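Long-range contacts in endo-beta-1,4-mannanase (PDB 4CD8), which hydrolyses internal beta-1,4-mannosidic linkages of mannans as a family GH113 glycoside hydrolase with a TIM-barrel fold: residues W120-M131 and H158-V169; V47-M55 and V69-A80. All coordinates share one frame; numbering follows the deposited sequence.

Both contacts belong to the single (beta/alpha)8-type barrel of the enzyme and follow one another along the chain, contact 2 closing before contact 1 opens. Contact 2 packs helix 73-85 against strand 46-55, the barrel strand before it, next to the sugar-binding end of the barrel. Contact 1 joins two neighbouring outer helices, 120-140 and 159-172, with strand 145-150 between them in sequence. The centres lie about 20 Å apart, yet the two meet where W123 NE1 packs 3.4 Å from M55 SD. Helix 120-140 also sends Y134 to the F51 ring, so this one helix borders both contacts.

Contact 1 of 2, residues W120-M131 and H158-V169; sequences WEAWFGSYSDMM and HEAMWRETIARV
The F124 ring is enclosed on both faces: M161 CB stands over its centre, 3.5 Å from the centroid and only 7° off the normal, while W123 of the same helix lies over the opposite face. W162 NE1 and T165 OG1 come near the plane of the ring at its edge. M161 runs extended beyond CG, which carries SD obliquely past the ring to 3.4 Å from F124 CD2 and sets CE against the backbone of E121. In turn F124 directs its own edge onto a face of the W162 indole, a T-shaped pair with planes at 87°. Y127 meets the far, six-membered part of that indole obliquely, CE2 being 3.7 Å from W162 CH2, and its hydroxyl is bonded to the carbonyl of V148. At the start of the helices the imidazole of H158 stacks over the five-membered ring of W120, centroids 3.8 Å apart, while H158 ND1 is hydrogen-bonded to E112. T165 fits as a knob among F124, Y127, S128 and M131.

At the outer rim R168, extended from CG to NE, grips D129 OD1 end-on. R168 NH1 donates to the anti lone pair of D129 OD1, 2.8 Å away, and NH2 reaches the same oxygen less straight; R168 NH1 also donates to S128 OG at 3.1 Å. This bifurcated salt bridge should draw negative charge toward one carboxylate oxygen. Aromatic inside and ionic at its rim, this pair, with axes 9.4 Å apart and crossing at -22°, shows the near-parallel packing of successive outer helices of a TIM barrel.

Contact 2 of 2, residues V47-M55 and V69-A80; sequences VTLAFAGLM and VTVSDDEIASMA
F51 reaches from strand 46-55 toward the loop before helix 73-85 and the helix's first turn, where its ring touches T70, V71 and I76. From CB the side chain turns so that CG lies between the backbone N and the carbonyl carbon (chi1 65°), which lifts the ring toward these three residues. F51 CG is met first, by V71 CG2 at 4.1 Å over one face. On one flank F51 CD2 approaches T70 CB, 4.0 Å away, and on the other F51 CE1 packs against I76 CD1 at 3.8 Å. CZ, at the tip, meets the same I76 methyl. Y134 of helix 120-140 adds an edge-to-face partner for this ring.

Two residues before F51, L49 pushes CD1 against the helix, 3.7 Å from A80 N and close to M79 CB and A80 CB. Beyond F51 the helix gives way to the incoming loop: T70 CG2 rests 3.4 Å from A52 O, and L54 CD1 meets V69 CG1 at 3.7 Å. T70 OG1 donates to V71 O, while its CG2 faces the strand carbonyl. The helix start is fixed by a capping box, in which E75 N donates to S72 OG at 3.0 Å and S72 N donates to E75 OE2; that carboxylate oxygen also accepts from G25 N.

The strand and helix run antiparallel at 164°, as in a beta-alpha unit of the barrel. No hydrogen bond links the two segments, so cohesion between them comes from apolar contacts of aliphatic groups and the F51 ring, while the polar groups of the helix start bond among themselves, to G25 and, through D73, to H133 of helix 120-140.

Contact 1 of 2, residues W120-M131 and H158-V169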
loop_
_atom_site.group_PDB
_atom_site.type_symbol
_atom_site.label_atom_id
_atom_site.label_comp_id
_atom_site.label_asym_id
_atom_site.label_seq_id
_atom_site.Cartn_x
_atom_site.Cartn_y
_atom_site.Cartn_z
ATOM N N TRP A 120 8.699 -13.619 18.282
ATOM C CA TRP A 120 7.955 -12.446 17.894
ATOM C C TRP A 120 8.598 -11.185 18.455
ATOM O O TRP A 120 8.709 -10.184 17.748
ATOM C CB TRP A 120 6.510 -12.586 18.340
ATOM C CG TRP A 120 5.725 -13.422 17.404
ATOM C CD1 TRP A 120 5.279 -14.688 17.608
ATOM C CD2 TRP A 120 5.266 -13.023 16.130
ATOM N NE1 TRP A 120 4.590 -15.125 16.501
ATOM C CE2 TRP A 120 4.554 -14.110 15.584
ATOM C CE3 TRP A 120 5.426 -11.858 15.371
ATOM C CZ2 TRP A 120 3.956 -14.043 14.315
ATOM C CZ3 TRP A 120 4.864 -11.794 14.118
ATOM C CH2 TRP A 120 4.116 -12.869 13.609
ATOM N N GLU A 121 9.095 -11.266 19.690
ATOM C CA GLU A 121 9.778 -10.115 20.282
ATOM C C GLU A 121 10.952 -9.667 19.437
ATOM O O GLU A 121 11.141 -8.501 19.123
ATOM C CB GLU A 121 10.277 -10.448 21.687
ATOM C CG GLU A 121 10.903 -9.247 22.390
ATOM C CD GLU A 121 11.311 -9.495 23.818
ATOM O OE1 GLU A 121 11.126 -10.604 24.377
ATOM O OE2 GLU A 121 11.798 -8.517 24.406
ATOM N N ALA A 122 11.757 -10.652 19.029
ATOM C CA ALA A 122 12.909 -10.313 18.232
ATOM C C ALA A 122 12.522 -9.740 16.862
ATOM O O ALA A 122 13.147 -8.795 16.376
ATOM C CB ALA A 122 13.794 -11.510 18.062
ATOM N N TRP A 123 11.511 -10.334 16.225
ATOM C CA TRP A 123 11.073 -9.833 14.930
ATOM C C TRP A 123 10.539 -8.411 15.066
ATOM O O TRP A 123 10.886 -7.549 14.270
ATOM C CB TRP A 123 10.024 -10.735 14.292
ATOM C CG TRP A 123 9.569 -10.196 12.975
ATOM C CD1 TRP A 123 10.218 -10.310 11.759
ATOM C CD2 TRP A 123 8.460 -9.310 12.753
ATOM N NE1 TRP A 123 9.538 -9.596 10.797
ATOM C CE2 TRP A 123 8.449 -8.991 11.384
ATOM C CE3 TRP A 123 7.450 -8.784 13.586
ATOM C CZ2 TRP A 123 7.504 -8.150 10.826
ATOM C CZ3 TRP A 123 6.470 -7.961 13.012
ATOM C CH2 TRP A 123 6.511 -7.658 11.651
ATOM N N PHE A 124 9.726 -8.176 16.104
ATOM C CA PHE A 124 9.225 -6.838 16.294
ATOM C C PHE A 124 10.345 -5.833 16.587
ATOM O O PHE A 124 10.227 -4.656 16.225
ATOM C CB PHE A 124 8.168 -6.800 17.385
ATOM C CG PHE A 124 6.768 -6.943 16.883
ATOM C CD1 PHE A 124 6.074 -5.849 16.381
ATOM C CD2 PHE A 124 6.130 -8.157 16.912
ATOM C CE1 PHE A 124 4.795 -5.985 15.910
ATOM C CE2 PHE A 124 4.835 -8.290 16.442
ATOM C CZ PHE A 124 4.166 -7.200 15.957
ATOM N N GLY A 125 11.428 -6.285 17.230
ATOM C CA GLY A 125 12.583 -5.414 17.413
ATOM C C GLY A 125 13.174 -4.997 16.079
ATOM O O GLY A 125 13.444 -3.847 15.827
ATOM N N SER A 126 13.380 -5.981 15.202
ATOM C CA SER A 126 13.925 -5.683 13.883
ATOM C C SER A 126 12.974 -4.794 13.085
ATOM O O SER A 126 13.403 -3.860 12.427
ATOM C CB SER A 126 14.103 -6.960 13.088
ATOM O OG SER A 126 15.021 -7.832 13.702
ATOM N N TYR A 127 11.691 -5.128 13.152
ATOM C CA TYR A 127 10.655 -4.397 12.407
ATOM C C TYR A 127 10.461 -2.956 12.926
ATOM O O TYR A 127 10.376 -2.024 12.157
ATOM C CB TYR A 127 9.361 -5.142 12.503
ATOM C CG TYR A 127 8.304 -4.597 11.604
ATOM C CD1 TYR A 127 8.309 -4.858 10.240
ATOM C CD2 TYR A 127 7.266 -3.853 12.092
ATOM C CE1 TYR A 127 7.340 -4.364 9.406
ATOM C CE2 TYR A 127 6.276 -3.360 11.269
ATOM C CZ TYR A 127 6.297 -3.602 9.925
ATOM O OH TYR A 127 5.298 -3.118 9.117
ATOM N N SER A 128 10.484 -2.812 14.246
ATOM C CA SER A 128 10.319 -1.488 14.867
ATOM C C SER A 128 11.539 -0.609 14.529
ATOM O O SER A 128 11.422 0.562 14.198
ATOM C CB SER A 128 10.123 -1.642 16.360
ATOM O OG SER A 128 10.063 -0.376 16.926
ATOM N N ASP A 129 12.716 -1.253 14.457
ATOM C CA ASP A 129 13.919 -0.558 14.058
ATOM C C ASP A 129 13.743 -0.023 12.604
ATOM O O ASP A 129 14.068 1.106 12.275
ATOM C CB ASP A 129 15.086 -1.545 14.198
ATOM C CG ASP A 129 15.746 -1.521 15.557
ATOM O OD1 ASP A 129 15.295 -0.796 16.462
ATOM O OD2 ASP A 129 16.729 -2.270 15.728
ATOM N N MET A 130 13.263 -0.882 11.724
ATOM C CA MET A 130 13.024 -0.486 10.375
ATOM C C MET A 130 11.967 0.627 10.244
ATOM O O MET A 130 12.207 1.598 9.536
ATOM C CB MET A 130 12.571 -1.707 9.597
ATOM C CG MET A 130 12.400 -1.463 8.120
ATOM S SD MET A 130 11.906 -2.836 7.119
ATOM C CE MET A 130 10.166 -2.951 7.340
ATOM N N MET A 131 10.818 0.463 10.907
ATOM C CA MET A 131 9.755 1.464 10.813
ATOM C C MET A 131 10.186 2.802 11.405
ATOM O O MET A 131 9.872 3.854 10.847
ATOM C CB MET A 131 8.481 1.008 11.521
ATOM C CG MET A 131 7.769 -0.174 10.905
ATOM S SD MET A 131 7.247 0.161 9.223
ATOM C CE MET A 131 8.507 -0.672 8.529
ATOM N N HIS A 158 -0.516 -9.756 18.038
ATOM C CA HIS A 158 0.517 -9.276 18.974
ATOM C C HIS A 158 0.305 -7.790 19.173
ATOM O O HIS A 158 1.073 -6.965 18.731
ATOM C CB HIS A 158 1.902 -9.644 18.430
ATOM C CG HIS A 158 2.023 -11.106 18.179
ATOM N ND1 HIS A 158 2.409 -11.993 19.157
ATOM C CD2 HIS A 158 1.743 -11.852 17.078
ATOM C CE1 HIS A 158 2.373 -13.225 18.664
ATOM N NE2 HIS A 158 1.963 -13.163 17.413
ATOM N N GLU A 159 -0.774 -7.488 19.898
ATOM C CA GLU A 159 -1.302 -6.139 19.979
ATOM C C GLU A 159 -0.349 -5.186 20.720
ATOM O O GLU A 159 -0.073 -4.087 20.257
ATOM C CB GLU A 159 -2.670 -6.177 20.677
ATOM C CG GLU A 159 -3.481 -4.903 20.547
ATOM C CD GLU A 159 -4.652 -4.872 21.502
ATOM O OE1 GLU A 159 -5.138 -5.951 21.910
ATOM O OE2 GLU A 159 -5.056 -3.755 21.862
ATOM N N ALA A 160 0.132 -5.618 21.872
ATOM C CA ALA A 160 1.055 -4.804 22.658
ATOM C C ALA A 160 2.317 -4.514 21.856
ATOM O O ALA A 160 2.832 -3.420 21.874
ATOM C CB ALA A 160 1.371 -5.494 23.974
ATOM N N MET A 161 2.805 -5.496 21.094
ATOM C CA MET A 161 3.970 -5.241 20.300
ATOM C C MET A 161 3.695 -4.241 19.180
ATOM O O MET A 161 4.555 -3.408 18.879
ATOM C CB MET A 161 4.582 -6.541 19.744
ATOM C CG MET A 161 5.177 -7.425 20.852
ATOM S SD MET A 161 5.757 -8.993 20.200
ATOM C CE MET A 161 6.288 -9.755 21.750
ATOM N N TRP A 162 2.510 -4.314 18.561
ATOM C CA TRP A 162 2.148 -3.325 17.532
ATOM C C TRP A 162 2.032 -1.918 18.131
ATOM O O TRP A 162 2.459 -0.930 17.534
ATOM C CB TRP A 162 0.830 -3.669 16.838
ATOM C CG TRP A 162 1.052 -4.526 15.642
ATOM C CD1 TRP A 162 0.763 -5.836 15.535
ATOM C CD2 TRP A 162 1.615 -4.110 14.423
ATOM N NE1 TRP A 162 1.106 -6.285 14.298
ATOM C CE2 TRP A 162 1.658 -5.261 13.585
ATOM C CE3 TRP A 162 2.114 -2.917 13.945
ATOM C CZ2 TRP A 162 2.175 -5.220 12.284
ATOM C CZ3 TRP A 162 2.646 -2.879 12.662
ATOM C CH2 TRP A 162 2.689 -4.043 11.853
ATOM N N ARG A 163 1.469 -1.855 19.321
ATOM C CA ARG A 163 1.317 -0.531 19.990
ATOM C C ARG A 163 2.681 0.072 20.353
ATOM O O ARG A 163 2.884 1.279 20.160
ATOM C CB ARG A 163 0.428 -0.671 21.187
ATOM C CG ARG A 163 -1.018 -0.946 20.815
ATOM C CD ARG A 163 -1.887 -1.049 22.060
ATOM N NE ARG A 163 -3.269 -1.401 21.749
ATOM C CZ ARG A 163 -4.187 -0.552 21.315
ATOM N NH1 ARG A 163 -3.876 0.729 21.142
ATOM N NH2 ARG A 163 -5.425 -0.999 21.063
ATOM N N GLU A 164 3.630 -0.762 20.798
ATOM C CA GLU A 164 5.031 -0.305 20.963
ATOM C C GLU A 164 5.613 0.238 19.661
ATOM O O GLU A 164 6.253 1.293 19.631
ATOM C CB GLU A 164 5.959 -1.401 21.501
ATOM C CG GLU A 164 5.552 -1.896 22.879
ATOM C CD GLU A 164 6.384 -3.058 23.368
ATOM O OE1 GLU A 164 7.006 -3.808 22.570
ATOM O OE2 GLU A 164 6.436 -3.207 24.581
ATOM N N THR A 165 5.410 -0.499 18.568
ATOM C CA THR A 165 5.988 -0.077 17.295
ATOM C C THR A 165 5.401 1.282 16.851
ATOM O O THR A 165 6.099 2.173 16.401
ATOM C CB THR A 165 5.670 -1.155 16.262
ATOM O OG1 THR A 165 6.319 -2.369 16.690
ATOM C CG2 THR A 165 6.077 -0.731 14.843
ATOM N N ILE A 166 4.088 1.398 16.989
ATOM C CA ILE A 166 3.377 2.621 16.596
ATOM C C ILE A 166 3.790 3.798 17.475
ATOM O O ILE A 166 4.049 4.876 16.949
ATOM C CB ILE A 166 1.855 2.404 16.585
ATOM C CG1 ILE A 166 1.465 1.393 15.468
ATOM C CG2 ILE A 166 1.138 3.748 16.389
ATOM C CD1 ILE A 166 0.074 0.814 15.615
ATOM N N ALA A 167 3.925 3.549 18.773
ATOM C CA ALA A 167 4.339 4.612 19.667
ATOM C C ALA A 167 5.714 5.123 19.269
ATOM O O ALA A 167 5.988 6.297 19.275
ATOM C CB ALA A 167 4.341 4.108 21.094
ATOM N N ARG A 168 6.600 4.219 18.892
ATOM C CA ARG A 168 7.936 4.653 18.495
ATOM C C ARG A 168 7.880 5.451 17.195
ATOM O O ARG A 168 8.549 6.467 17.056
ATOM C CB ARG A 168 8.863 3.456 18.361
ATOM C CG ARG A 168 10.271 3.823 17.953
ATOM C CD ARG A 168 11.098 2.558 18.008
ATOM N NE ARG A 168 12.458 2.785 17.607
ATOM C CZ ARG A 168 13.360 1.814 17.341
ATOM N NH1 ARG A 168 13.021 0.566 17.422
ATOM N NH2 ARG A 168 14.631 2.160 16.959
ATOM N N VAL A 169 7.102 4.984 16.217
ATOM C CA VAL A 169 6.877 5.772 15.034
ATOM C C VAL A 169 6.373 7.200 15.333
ATOM O O VAL A 169 6.839 8.161 14.743
ATOM C CB VAL A 169 5.867 5.060 14.080
ATOM C CG1 VAL A 169 5.307 5.986 13.014
ATOM C CG2 VAL A 169 6.526 3.863 13.402
#

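Contact 2 of 2, residues V47-M55 and V69-A80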
loop_
_atom_site.group_PDB
_atom_site.type_symbol
_atom_site.label_atom_id
_atom_site.label_comp_id
_atom_site.label_asym_id
_atom_site.label_seq_id
_atom_site.Cartn_x
_atom_site.Cartn_y
_atom_site.Cartn_z
ATOM N N VAL A 47 0.533 9.946 -3.995
ATOM C CA VAL A 47 1.356 8.797 -4.415
ATOM C C VAL A 47 1.858 8.101 -3.172
ATOM O O VAL A 47 2.181 8.773 -2.178
ATOM C CB VAL A 47 2.501 9.250 -5.321
ATOM C CG1 VAL A 47 3.507 10.137 -4.609
ATOM C CG2 VAL A 47 3.196 8.057 -5.952
ATOM N N THR A 48 1.945 6.768 -3.216
ATOM C CA THR A 48 2.573 6.024 -2.168
ATOM C C THR A 48 3.897 5.493 -2.686
ATOM O O THR A 48 3.937 4.811 -3.766
ATOM C CB THR A 48 1.698 4.876 -1.639
ATOM O OG1 THR A 48 0.556 5.419 -0.979
ATOM C CG2 THR A 48 2.414 4.017 -0.666
ATOM N N LEU A 49 4.966 5.782 -1.974
ATOM C CA LEU A 49 6.276 5.219 -2.313
ATOM C C LEU A 49 6.395 3.956 -1.486
ATOM O O LEU A 49 6.568 4.003 -0.272
ATOM C CB LEU A 49 7.400 6.202 -1.960
ATOM C CG LEU A 49 7.299 7.552 -2.693
ATOM C CD1 LEU A 49 8.380 8.493 -2.231
ATOM C CD2 LEU A 49 7.340 7.326 -4.194
ATOM N N ALA A 50 6.357 2.801 -2.176
ATOM C CA ALA A 50 6.309 1.517 -1.508
ATOM C C ALA A 50 7.555 0.724 -1.831
ATOM O O ALA A 50 7.945 0.642 -2.998
ATOM C CB ALA A 50 5.069 0.736 -1.901
ATOM N N PHE A 51 8.110 0.090 -0.801
ATOM C CA PHE A 51 9.264 -0.777 -0.991
ATOM C C PHE A 51 9.324 -1.846 0.064
ATOM O O PHE A 51 8.707 -1.732 1.088
ATOM C CB PHE A 51 10.573 0.026 -0.995
ATOM C CG PHE A 51 10.883 0.692 0.318
ATOM C CD1 PHE A 51 10.258 1.892 0.676
ATOM C CD2 PHE A 51 11.755 0.117 1.207
ATOM C CE1 PHE A 51 10.559 2.488 1.914
ATOM C CE2 PHE A 51 12.068 0.716 2.419
ATOM C CZ PHE A 51 11.422 1.885 2.791
ATOM N N ALA A 52 10.065 -2.918 -0.213
ATOM C CA ALA A 52 10.149 -4.059 0.695
ATOM C C ALA A 52 11.543 -4.399 1.115
ATOM O O ALA A 52 12.415 -4.643 0.267
ATOM C CB ALA A 52 9.499 -5.287 0.072
ATOM N N GLY A 53 11.744 -4.436 2.422
ATOM C CA GLY A 53 12.860 -5.142 3.019
ATOM C C GLY A 53 12.662 -6.635 2.875
ATOM O O GLY A 53 11.574 -7.090 2.522
ATOM N N LEU A 54 13.731 -7.403 3.095
ATOM C CA LEU A 54 13.677 -8.839 2.869
ATOM C C LEU A 54 14.022 -9.629 4.120
ATOM O O LEU A 54 15.041 -9.398 4.774
ATOM C CB LEU A 54 14.623 -9.267 1.731
ATOM C CG LEU A 54 14.270 -8.779 0.325
ATOM C CD1 LEU A 54 15.381 -9.157 -0.661
ATOM C CD2 LEU A 54 12.931 -9.378 -0.115
ATOM N N MET A 55 13.157 -10.585 4.405
ATOM C CA MET A 55 13.395 -11.566 5.413
ATOM C C MET A 55 13.980 -12.773 4.759
ATOM O O MET A 55 13.509 -13.224 3.716
ATOM C CB MET A 55 12.121 -11.943 6.138
ATOM C CG MET A 55 11.710 -10.848 7.112
ATOM S SD MET A 55 10.032 -11.023 7.726
ATOM C CE MET A 55 10.226 -12.501 8.750
ATOM N N VAL A 69 19.859 -3.863 -0.725
ATOM C CA VAL A 69 18.596 -4.521 -0.989
ATOM C C VAL A 69 17.575 -3.537 -1.519
ATOM O O VAL A 69 17.095 -3.668 -2.652
ATOM C CB VAL A 69 18.090 -5.200 0.288
ATOM C CG1 VAL A 69 16.673 -5.751 0.097
ATOM C CG2 VAL A 69 19.111 -6.269 0.715
ATOM N N THR A 70 17.277 -2.522 -0.714
ATOM C CA THR A 70 16.247 -1.560 -1.096
ATOM C C THR A 70 16.838 -0.241 -1.612
ATOM O O THR A 70 18.031 0.041 -1.457
ATOM C CB THR A 70 15.321 -1.192 0.104
ATOM O OG1 THR A 70 16.043 -0.345 1.014
ATOM C CG2 THR A 70 14.876 -2.420 0.804
ATOM N N VAL A 71 15.947 0.588 -2.149
ATOM C CA VAL A 71 16.249 1.976 -2.428
ATOM C C VAL A 71 16.923 2.613 -1.198
ATOM O O VAL A 71 16.604 2.308 -0.075
ATOM C CB VAL A 71 14.988 2.782 -2.809
ATOM C CG1 VAL A 71 14.542 2.412 -4.201
ATOM C CG2 VAL A 71 13.845 2.563 -1.816
ATOM N N SER A 72 17.927 3.424 -1.457
ATOM C CA SER A 72 18.605 4.166 -0.424
ATOM C C SER A 72 17.720 5.252 0.145
ATOM O O SER A 72 16.734 5.663 -0.479
ATOM C CB SER A 72 19.864 4.831 -0.953
ATOM O OG SER A 72 19.544 5.815 -1.898
ATOM N N ASP A 73 18.107 5.744 1.321
ATOM C CA ASP A 73 17.393 6.888 1.882
ATOM C C ASP A 73 17.388 8.080 0.866
ATOM O O ASP A 73 16.393 8.810 0.730
ATOM C CB ASP A 73 18.041 7.342 3.179
ATOM C CG ASP A 73 17.875 6.355 4.344
ATOM O OD1 ASP A 73 17.118 5.349 4.215
ATOM O OD2 ASP A 73 18.501 6.614 5.424
ATOM N N ASP A 74 18.508 8.320 0.194
ATOM C CA ASP A 74 18.587 9.392 -0.814
ATOM C C ASP A 74 17.649 9.174 -1.998
ATOM O O ASP A 74 17.080 10.130 -2.530
ATOM C CB ASP A 74 20.011 9.524 -1.356
ATOM C CG ASP A 74 20.984 10.242 -0.402
ATOM O OD1 ASP A 74 20.578 10.774 0.632
ATOM O OD2 ASP A 74 22.203 10.268 -0.715
ATOM N N GLU A 75 17.500 7.918 -2.423
ATOM C CA GLU A 75 16.541 7.588 -3.485
ATOM C C GLU A 75 15.115 7.893 -3.047
ATOM O O GLU A 75 14.318 8.400 -3.840
ATOM C CB GLU A 75 16.611 6.137 -3.871
ATOM C CG GLU A 75 17.796 5.806 -4.770
ATOM C CD GLU A 75 17.738 4.362 -5.233
ATOM O OE1 GLU A 75 17.105 4.096 -6.300
ATOM O OE2 GLU A 75 18.293 3.495 -4.504
ATOM N N ILE A 76 14.804 7.534 -1.798
ATOM C CA ILE A 76 13.489 7.864 -1.223
ATOM C C ILE A 76 13.275 9.381 -1.209
ATOM O O ILE A 76 12.224 9.881 -1.679
ATOM C CB ILE A 76 13.296 7.239 0.168
ATOM C CG1 ILE A 76 13.335 5.708 0.064
ATOM C CG2 ILE A 76 11.984 7.718 0.795
ATOM C CD1 ILE A 76 13.422 4.984 1.388
ATOM N N ALA A 77 14.251 10.108 -0.703
ATOM C CA ALA A 77 14.174 11.561 -0.687
ATOM C C ALA A 77 14.016 12.146 -2.071
ATOM O O ALA A 77 13.235 13.073 -2.251
ATOM C CB ALA A 77 15.379 12.171 0.016
ATOM N N SER A 78 14.745 11.599 -3.057
ATOM C CA SER A 78 14.623 12.091 -4.409
ATOM C C SER A 78 13.207 11.922 -4.953
ATOM O O SER A 78 12.677 12.817 -5.623
ATOM C CB SER A 78 15.630 11.405 -5.354
ATOM O OG SER A 78 16.927 11.799 -4.994
ATOM N N MET A 79 12.624 10.755 -4.729
ATOM C CA MET A 79 11.284 10.507 -5.264
ATOM C C MET A 79 10.259 11.342 -4.515
ATOM O O MET A 79 9.325 11.858 -5.113
ATOM C CB MET A 79 10.911 9.048 -5.219
ATOM C CG MET A 79 11.454 8.260 -6.398
ATOM S SD MET A 79 10.803 8.779 -7.998
ATOM C CE MET A 79 12.258 9.617 -8.582
ATOM N N ALA A 80 10.426 11.464 -3.215
ATOM C CA ALA A 80 9.481 12.303 -2.475
ATOM C C ALA A 80 9.551 13.758 -2.925
ATOM O O ALA A 80 8.509 14.455 -3.026
ATOM C CB ALA A 80 9.730 12.201 -0.990
#